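Side-chain contacts in cocosin 1 acidic chain (Cocos nucifera, PDB 5WPW), which serves as a seed storage protein, a hexameric 11S globulin that acts as a nutrient reserve in coconut and is a potential food allergen: residues E186-A191 with E197-L202; G255-A260 with G267-T272; V388-N391 with S396-E399. The protein carries 2 engineered substitutions. One frame throughout, in Å; residues are numbered along the deposited sequence.

Contact 1 of 3, residues E186-A191 with E197-L202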
loop_
_atom_site.group_PDB
_atom_site.type_symbol
_atom_site.label_atom_id
_atom_site.label_comp_id
_atom_site.label_asym_id
_atom_site.label_seq_id
_atom_site.Cartn_x
_atom_site.Cartn_y
_atom_site.Cartn_z
ATOM N N GLU A 186 -15.522 32.420 -31.333
ATOM C CA GLU A 186 -16.018 31.452 -32.308
ATOM C C GLU A 186 -15.773 30.011 -31.863
ATOM O O GLU A 186 -16.645 29.149 -32.017
ATOM C CB GLU A 186 -15.387 31.719 -33.673
ATOM C CG GLU A 186 -13.873 31.861 -33.673
ATOM C CD GLU A 186 -13.292 31.898 -35.088
ATOM O OE1 GLU A 186 -13.141 33.006 -35.651
ATOM O OE2 GLU A 186 -13.004 30.815 -35.643
ATOM N N LEU A 187 -14.592 29.715 -31.322
ATOM C CA LEU A 187 -14.333 28.332 -30.931
ATOM C C LEU A 187 -15.120 27.961 -29.680
ATOM O O LEU A 187 -15.622 26.838 -29.564
ATOM C CB LEU A 187 -12.836 28.099 -30.733
ATOM C CG LEU A 187 -12.133 27.290 -31.843
ATOM C CD1 LEU A 187 -12.642 25.851 -31.950
ATOM C CD2 LEU A 187 -12.249 27.983 -33.199
ATOM N N LEU A 188 -15.271 28.910 -28.753
ATOM C CA LEU A 188 -16.095 28.676 -27.575
ATOM C C LEU A 188 -17.542 28.400 -27.963
ATOM O O LEU A 188 -18.176 27.484 -27.426
ATOM C CB LEU A 188 -15.991 29.885 -26.646
ATOM C CG LEU A 188 -16.365 29.711 -25.181
ATOM C CD1 LEU A 188 -15.486 28.643 -24.555
ATOM C CD2 LEU A 188 -16.218 31.038 -24.459
ATOM N N ALA A 189 -18.082 29.170 -28.914
ATOM C CA ALA A 189 -19.414 28.854 -29.414
ATOM C C ALA A 189 -19.438 27.449 -29.982
ATOM O O ALA A 189 -20.302 26.639 -29.631
ATOM C CB ALA A 189 -19.851 29.878 -30.462
ATOM N N ALA A 190 -18.461 27.126 -30.833
ATOM C CA ALA A 190 -18.393 25.789 -31.414
ATOM C C ALA A 190 -18.270 24.729 -30.328
ATOM O O ALA A 190 -19.011 23.739 -30.326
ATOM C CB ALA A 190 -17.222 25.698 -32.392
ATOM N N ALA A 191 -17.343 24.923 -29.386
ATOM C CA ALA A 191 -17.183 23.953 -28.305
ATOM C C ALA A 191 -18.488 23.760 -27.537
ATOM O O ALA A 191 -18.952 22.629 -27.342
ATOM C CB ALA A 191 -16.050 24.401 -27.373
ATOM N N GLU A 197 -23.643 35.174 -29.184
ATOM C CA GLU A 197 -24.099 36.040 -28.096
ATOM C C GLU A 197 -23.932 35.366 -26.739
ATOM O O GLU A 197 -23.434 35.973 -25.782
ATOM C CB GLU A 197 -25.561 36.430 -28.328
ATOM C CG GLU A 197 -26.316 36.867 -27.069
ATOM C CD GLU A 197 -26.095 38.338 -26.735
ATOM O OE1 GLU A 197 -26.795 38.860 -25.839
ATOM O OE2 GLU A 197 -25.219 38.969 -27.371
ATOM N N LEU A 198 -24.359 34.109 -26.638
ATOM C CA LEU A 198 -24.243 33.379 -25.386
ATOM C C LEU A 198 -22.784 33.100 -25.030
ATOM O O LEU A 198 -22.385 33.259 -23.869
ATOM C CB LEU A 198 -25.039 32.083 -25.477
ATOM C CG LEU A 198 -25.224 31.318 -24.181
ATOM C CD1 LEU A 198 -25.770 32.237 -23.102
ATOM C CD2 LEU A 198 -26.139 30.120 -24.420
ATOM N N ALA A 199 -21.973 32.684 -26.007
ATOM C CA ALA A 199 -20.561 32.447 -25.724
ATOM C C ALA A 199 -19.873 33.717 -25.236
ATOM O O ALA A 199 -19.019 33.649 -24.345
ATOM C CB ALA A 199 -19.859 31.881 -26.961
ATOM N N ARG A 200 -20.258 34.886 -25.768
ATOM C CA ARG A 200 -19.707 36.142 -25.258
ATOM C C ARG A 200 -20.086 36.376 -23.809
ATOM O O ARG A 200 -19.278 36.908 -23.036
ATOM C CB ARG A 200 -20.179 37.342 -26.087
ATOM C CG ARG A 200 -19.459 37.589 -27.383
ATOM C CD ARG A 200 -17.943 37.424 -27.285
ATOM N NE ARG A 200 -17.230 38.156 -26.233
ATOM C CZ ARG A 200 -15.898 38.219 -26.187
ATOM N NH1 ARG A 200 -15.183 37.586 -27.103
ATOM N NH2 ARG A 200 -15.268 38.860 -25.218
ATOM N N LYS A 201 -21.331 36.051 -23.440
ATOM C CA LYS A 201 -21.756 36.258 -22.059
ATOM C C LYS A 201 -21.016 35.327 -21.098
ATOM O O LYS A 201 -20.780 35.689 -19.939
ATOM C CB LYS A 201 -23.272 36.078 -21.921
ATOM C CG LYS A 201 -24.105 37.101 -22.729
ATOM C CD LYS A 201 -25.612 36.770 -22.742
ATOM C CE LYS A 201 -26.301 37.098 -21.410
ATOM N NZ LYS A 201 -26.291 38.552 -21.058
ATOM N N LEU A 202 -20.635 34.137 -21.552
ATOM C CA LEU A 202 -19.859 33.263 -20.681
ATOM C C LEU A 202 -18.513 33.878 -20.333
ATOM O O LEU A 202 -17.984 33.625 -19.246
ATOM C CB LEU A 202 -19.668 31.895 -21.328
ATOM C CG LEU A 202 -20.925 31.036 -21.264
ATOM C CD1 LEU A 202 -20.741 29.828 -22.139
ATOM C CD2 LEU A 202 -21.270 30.628 -19.830
#
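The methyl of Ala199 packs on Ala189 and Leu188. It points at helix 185-192 and settles against the backbone of that helix. CB lies 3.8 Å from Ala189 N and 3.9 Å from Ala189 CA. The methyl of Ala189 sits beside it, with the two CB atoms 4.0 Å apart. Because both residues are so small, the helices come very close here. The CA atoms of Ala189 and Ala199 are only 5.3 Å apart.

Leu188 also packs on Ala199. Its CB stands 4.4 Å from Ala199 CB. CG is turned anti to the backbone N (chi1 -160°), and this brings CD2 to the carbonyl oxygen of Ala199, 3.8 Å away. This is van der Waals contact between a methyl and a backbone oxygen.

The two segments belong to a pair of short helices joined by a tight turn. Such helical units accompany the beta-barrel of each cupin module in 11S globulins, and this one belongs to the first. The contact is apolar, and its three touching residues are all buried. Polar groups work at its margins. Arg200 starts away from the partner helix, but its NH1 reaches back to a hydrogen bond with Thr185 OG1, at the start of the first helix. A second subunit packs on the unit from outside: its Leu350 meets Leu187, its Pro301 meets Ala191, and its Arg407 NE donates a hydrogen bond to Ala191 O.

Contact 2 of 3, residues G255-A260 with G267-T272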
loop_
_atom_site.group_PDB
_atom_site.type_symbol
_atom_site.label_atom_id
_atom_site.label_comp_id
_atom_site.label_asym_id
_atom_site.label_seq_id
_atom_site.Cartn_x
_atom_site.Cartn_y
_atom_site.Cartn_z
ATOM N N GLY A 255 -15.397 21.540 15.479
ATOM C CA GLY A 255 -15.665 22.579 16.459
ATOM C C GLY A 255 -16.533 22.093 17.598
ATOM O O GLY A 255 -16.504 22.657 18.698
ATOM N N ASP A 256 -17.309 21.056 17.324
ATOM C CA ASP A 256 -18.261 20.490 18.269
ATOM C C ASP A 256 -17.527 19.993 19.502
ATOM O O ASP A 256 -16.680 19.097 19.388
ATOM C CB ASP A 256 -19.044 19.337 17.627
ATOM C CG ASP A 256 -20.073 18.702 18.578
ATOM O OD1 ASP A 256 -20.136 19.065 19.774
ATOM O OD2 ASP A 256 -20.832 17.812 18.130
ATOM N N PRO A 257 -17.854 20.497 20.689
ATOM C CA PRO A 257 -17.168 20.028 21.903
ATOM C C PRO A 257 -17.244 18.536 22.095
ATOM O O PRO A 257 -16.282 17.935 22.594
ATOM C CB PRO A 257 -17.917 20.762 23.027
ATOM C CG PRO A 257 -18.450 21.988 22.368
ATOM C CD PRO A 257 -18.836 21.552 20.984
ATOM N N ARG A 258 -18.375 17.926 21.718
ATOM C CA ARG A 258 -18.579 16.488 21.882
ATOM C C ARG A 258 -17.553 15.639 21.129
ATOM O O ARG A 258 -17.489 14.420 21.355
ATOM C CB ARG A 258 -19.990 16.109 21.412
ATOM C CG ARG A 258 -21.095 16.776 22.223
ATOM C CD ARG A 258 -22.466 16.287 21.806
ATOM N NE ARG A 258 -22.934 16.963 20.597
ATOM C CZ ARG A 258 -23.926 16.518 19.830
ATOM N NH1 ARG A 258 -24.562 15.392 20.149
ATOM N NH2 ARG A 258 -24.285 17.200 18.743
ATOM N N ARG A 259 -16.763 16.242 20.249
ATOM C CA ARG A 259 -15.826 15.514 19.405
ATOM C C ARG A 259 -14.400 15.517 19.936
ATOM O O ARG A 259 -13.509 14.968 19.276
ATOM C CB ARG A 259 -15.850 16.100 17.998
ATOM C CG ARG A 259 -17.244 16.145 17.395
ATOM C CD ARG A 259 -17.192 16.604 15.939
ATOM N NE ARG A 259 -18.512 16.664 15.319
ATOM C CZ ARG A 259 -19.017 15.715 14.538
ATOM N NH1 ARG A 259 -18.314 14.627 14.265
ATOM N NH2 ARG A 259 -20.228 15.859 14.018
ATOM N N ALA A 260 -14.172 16.121 21.102
ATOM C CA ALA A 260 -12.836 16.267 21.656
ATOM C C ALA A 260 -12.097 14.933 21.684
ATOM O O ALA A 260 -12.696 13.875 21.925
ATOM C CB ALA A 260 -12.939 16.856 23.080
ATOM N N GLY A 267 -9.533 22.812 31.946
ATOM C CA GLY A 267 -8.434 23.297 31.140
ATOM C C GLY A 267 -8.807 23.575 29.698
ATOM O O GLY A 267 -8.289 24.523 29.104
ATOM N N GLY A 268 -9.687 22.758 29.131
ATOM C CA GLY A 268 -10.069 22.921 27.740
ATOM C C GLY A 268 -10.069 21.600 26.995
ATOM O O GLY A 268 -10.209 20.522 27.588
ATOM N N ARG A 269 -9.944 21.685 25.667
ATOM C CA ARG A 269 -10.079 20.495 24.846
ATOM C C ARG A 269 -9.243 20.657 23.580
ATOM O O ARG A 269 -8.903 21.771 23.178
ATOM C CB ARG A 269 -11.543 20.227 24.492
ATOM C CG ARG A 269 -12.301 21.474 24.006
ATOM C CD ARG A 269 -13.688 21.150 23.523
ATOM N NE ARG A 269 -14.480 22.352 23.243
ATOM C CZ ARG A 269 -14.494 22.974 22.069
ATOM N NH1 ARG A 269 -13.752 22.516 21.064
ATOM N NH2 ARG A 269 -15.260 24.047 21.889
ATOM N N ILE A 270 -8.897 19.517 22.975
ATOM C CA ILE A 270 -8.239 19.466 21.669
ATOM C C ILE A 270 -8.934 18.424 20.811
ATOM O O ILE A 270 -9.272 17.334 21.282
ATOM C CB ILE A 270 -6.745 19.116 21.773
ATOM C CG1 ILE A 270 -6.022 20.026 22.752
ATOM C CG2 ILE A 270 -6.102 19.158 20.381
ATOM C CD1 ILE A 270 -4.576 19.654 22.905
ATOM N N THR A 271 -9.090 18.739 19.529
ATOM C CA THR A 271 -9.732 17.855 18.571
ATOM C C THR A 271 -8.831 17.846 17.350
ATOM O O THR A 271 -8.465 18.908 16.843
ATOM C CB THR A 271 -11.147 18.345 18.232
ATOM O OG1 THR A 271 -11.900 18.451 19.442
ATOM C CG2 THR A 271 -11.840 17.374 17.317
ATOM N N THR A 272 -8.405 16.663 16.948
ATOM C CA THR A 272 -7.470 16.482 15.851
ATOM C C THR A 272 -8.218 16.050 14.598
ATOM O O THR A 272 -9.185 15.297 14.665
ATOM C CB THR A 272 -6.444 15.417 16.231
ATOM O OG1 THR A 272 -5.772 15.824 17.436
ATOM C CG2 THR A 272 -5.429 15.166 15.090
HETATM O O HOH W 1 -15.078 25.343 18.879
HETATM O O HOH W 2 -14.023 20.016 18.844
#
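Thr271 OG1 donates to a water 2.7 Å away, and the same water donates to Asp256 O at 2.9 Å. The water thus joins the strand hydroxyl to the turn. OG1 also lies 3.2 Å from Ala260 CA, a close carbon-oxygen approach. The other branch of the threonine, CG2, is anti to the backbone N (chi1 -57° for OG1). It rests 3.5 Å from Arg259 O.

Arg269 has the largest share of the contact. Its CG lies between the backbone N and the carbonyl carbon (chi1 47°), and the chain then runs extended to NE. CB packs on Ala260 CB at 3.9 Å. Farther out, Pro257 CA lies 3.8 Å above one face of the Arg269 guanidinium, offset toward the rim, and Pro257 CB also lies over that face. A second water sits in the guanidinium plane at the edge, accepting from NH2 and donating to Gly255 O.

Segment 255-260 is a loop with a 3-10 turn, leading into the edge strand 262-264 of the second cupin barrel. An Asx turn shapes it, Asp256 OD1 accepting from Arg258 N. Asp256 OD2 also forms salt bridges with Arg258 and, at long range, Arg259. Pro224 of a third subunit packs on Pro257 and Ala260.

Turn and strand therefore meet through van der Waals packing and two bridging waters, while the carboxylate probably balances arginine charge within the turn itself.

Contact 3 of 3, residues V388-N391 with S396-E399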
loop_
_atom_site.group_PDB
_atom_site.type_symbol
_atom_site.label_atom_id
_atom_site.label_comp_id
_atom_site.label_asym_id
_atom_site.label_seq_id
_atom_site.Cartn_x
_atom_site.Cartn_y
_atom_site.Cartn_z
ATOM N N VAL A 388 19.839 10.173 33.242
ATOM C CA VAL A 388 20.086 10.979 32.054
ATOM C C VAL A 388 19.693 12.430 32.307
ATOM O O VAL A 388 20.421 13.360 31.935
ATOM C CB VAL A 388 19.330 10.384 30.848
ATOM C CG1 VAL A 388 19.329 11.363 29.670
ATOM C CG2 VAL A 388 19.912 9.022 30.473
ATOM N N LEU A 389 18.539 12.652 32.936
ATOM C CA LEU A 389 18.127 14.016 33.257
ATOM C C LEU A 389 19.037 14.641 34.311
ATOM O O LEU A 389 19.369 15.831 34.231
ATOM C CB LEU A 389 16.688 14.031 33.754
ATOM C CG LEU A 389 15.562 13.543 32.831
ATOM C CD1 LEU A 389 14.274 13.498 33.581
ATOM C CD2 LEU A 389 15.432 14.421 31.632
ATOM N N MET A 390 19.413 13.869 35.330
ATOM C CA MET A 390 20.354 14.399 36.318
ATOM C C MET A 390 21.593 14.940 35.630
ATOM O O MET A 390 21.877 16.140 35.692
ATOM C CB MET A 390 20.717 13.320 37.334
ATOM C CG MET A 390 19.588 13.068 38.332
ATOM S SD MET A 390 19.823 11.597 39.340
ATOM C CE MET A 390 21.289 12.090 40.286
ATOM N N ASN A 391 22.286 14.081 34.868
ATOM C CA ASN A 391 23.527 14.503 34.232
ATOM C C ASN A 391 23.306 15.567 33.169
ATOM O O ASN A 391 24.193 16.400 32.956
ATOM C CB ASN A 391 24.257 13.283 33.651
ATOM C CG ASN A 391 24.879 12.388 34.744
ATOM O OD1 ASN A 391 25.949 12.693 35.269
ATOM N ND2 ASN A 391 24.217 11.271 35.064
ATOM N N SER A 396 19.876 17.272 40.989
ATOM C CA SER A 396 19.760 16.194 41.950
ATOM C C SER A 396 18.718 15.195 41.471
ATOM O O SER A 396 17.878 15.509 40.632
ATOM C CB SER A 396 19.355 16.746 43.318
ATOM O OG SER A 396 17.974 17.088 43.311
ATOM N N ARG A 397 18.758 13.985 42.039
ATOM C CA ARG A 397 17.693 13.020 41.773
ATOM C C ARG A 397 16.315 13.586 42.130
ATOM O O ARG A 397 15.349 13.393 41.381
ATOM C CB ARG A 397 17.975 11.711 42.522
ATOM C CG ARG A 397 16.967 10.606 42.298
ATOM C CD ARG A 397 17.452 9.278 42.858
ATOM N NE ARG A 397 18.409 8.614 41.983
ATOM C CZ ARG A 397 19.728 8.743 42.088
ATOM N NH1 ARG A 397 20.535 8.091 41.252
ATOM N NH2 ARG A 397 20.243 9.514 43.041
ATOM N N ASP A 398 16.201 14.301 43.261
ATOM C CA ASP A 398 14.920 14.902 43.631
ATOM C C ASP A 398 14.458 15.915 42.586
ATOM O O ASP A 398 13.295 15.906 42.171
ATOM C CB ASP A 398 15.016 15.571 45.010
ATOM C CG ASP A 398 13.678 16.177 45.471
ATOM O OD1 ASP A 398 12.705 15.420 45.663
ATOM O OD2 ASP A 398 13.600 17.413 45.647
ATOM N N GLU A 399 15.346 16.826 42.189
ATOM C CA GLU A 399 15.012 17.814 41.173
ATOM C C GLU A 399 14.623 17.125 39.861
ATOM O O GLU A 399 13.606 17.466 39.242
ATOM C CB GLU A 399 16.203 18.759 40.957
ATOM C CG GLU A 399 16.608 19.639 42.167
ATOM C CD GLU A 399 17.788 20.586 41.863
ATOM O OE1 GLU A 399 18.892 20.100 41.522
ATOM O OE2 GLU A 399 17.614 21.822 41.969
#
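Met390 lays its thioether against Arg397 where two short helices meet in the helical unit of the second cupin module. Helix 386-393 ends in a tight turn, and helix 397-405 starts from it. Met390 CB points toward the next helix, and the side chain continues past Ser396 O, with CG 3.8 Å from that oxygen. SD then reaches Arg397 CA at 3.5 Å. It also touches the first carbon of the arginine side chain, Arg397 CB, at 3.7 Å.

Arg397 CB itself points away from the methionine helix. Farther out the arginine chain bends at chi3 (-79°), and this brings the guanidinium over the thioether. SD lies 3.9 Å from the guanidinium plane, over its centre, so the sulfur meets the flat face. The two side chains cross at a slant. Arg397 NH1 forms a salt bridge with Glu387, one turn before Met390.

Ser396 and Glu399 form a capping box. Glu399 N donates to Ser396 OG at 2.9 Å, nearly straight at 172°. In return Ser396 N donates to Glu399 OE1 at 3.0 Å, on the anti lone pair of that oxygen. Lys201 of a fourth subunit packs on Glu399. A bend at chi3 of Met390 (66°) turns its CE to Arg397 N, 3.6 Å away, at the first turn of helix 397-405.

From the N terminus, after most strands of the first cupin barrel, contact 1 closes the short turn between helices 185-192 and 196-202. Contact 2 closes the loop at the entry to the second barrel, tying residues 255-260 to strand 268-273. After most strands of the second barrel, contact 3 closes the turn between helices 386-393 and 397-405. The three follow in series; none nests or crosses. Contacts 1 and 3 lie on opposite sides of the chain's centre, with centres 77 Å apart. The assembly brings their counterparts together: the helical ends of neighbouring subunits meet, the first unit of one against the second of another.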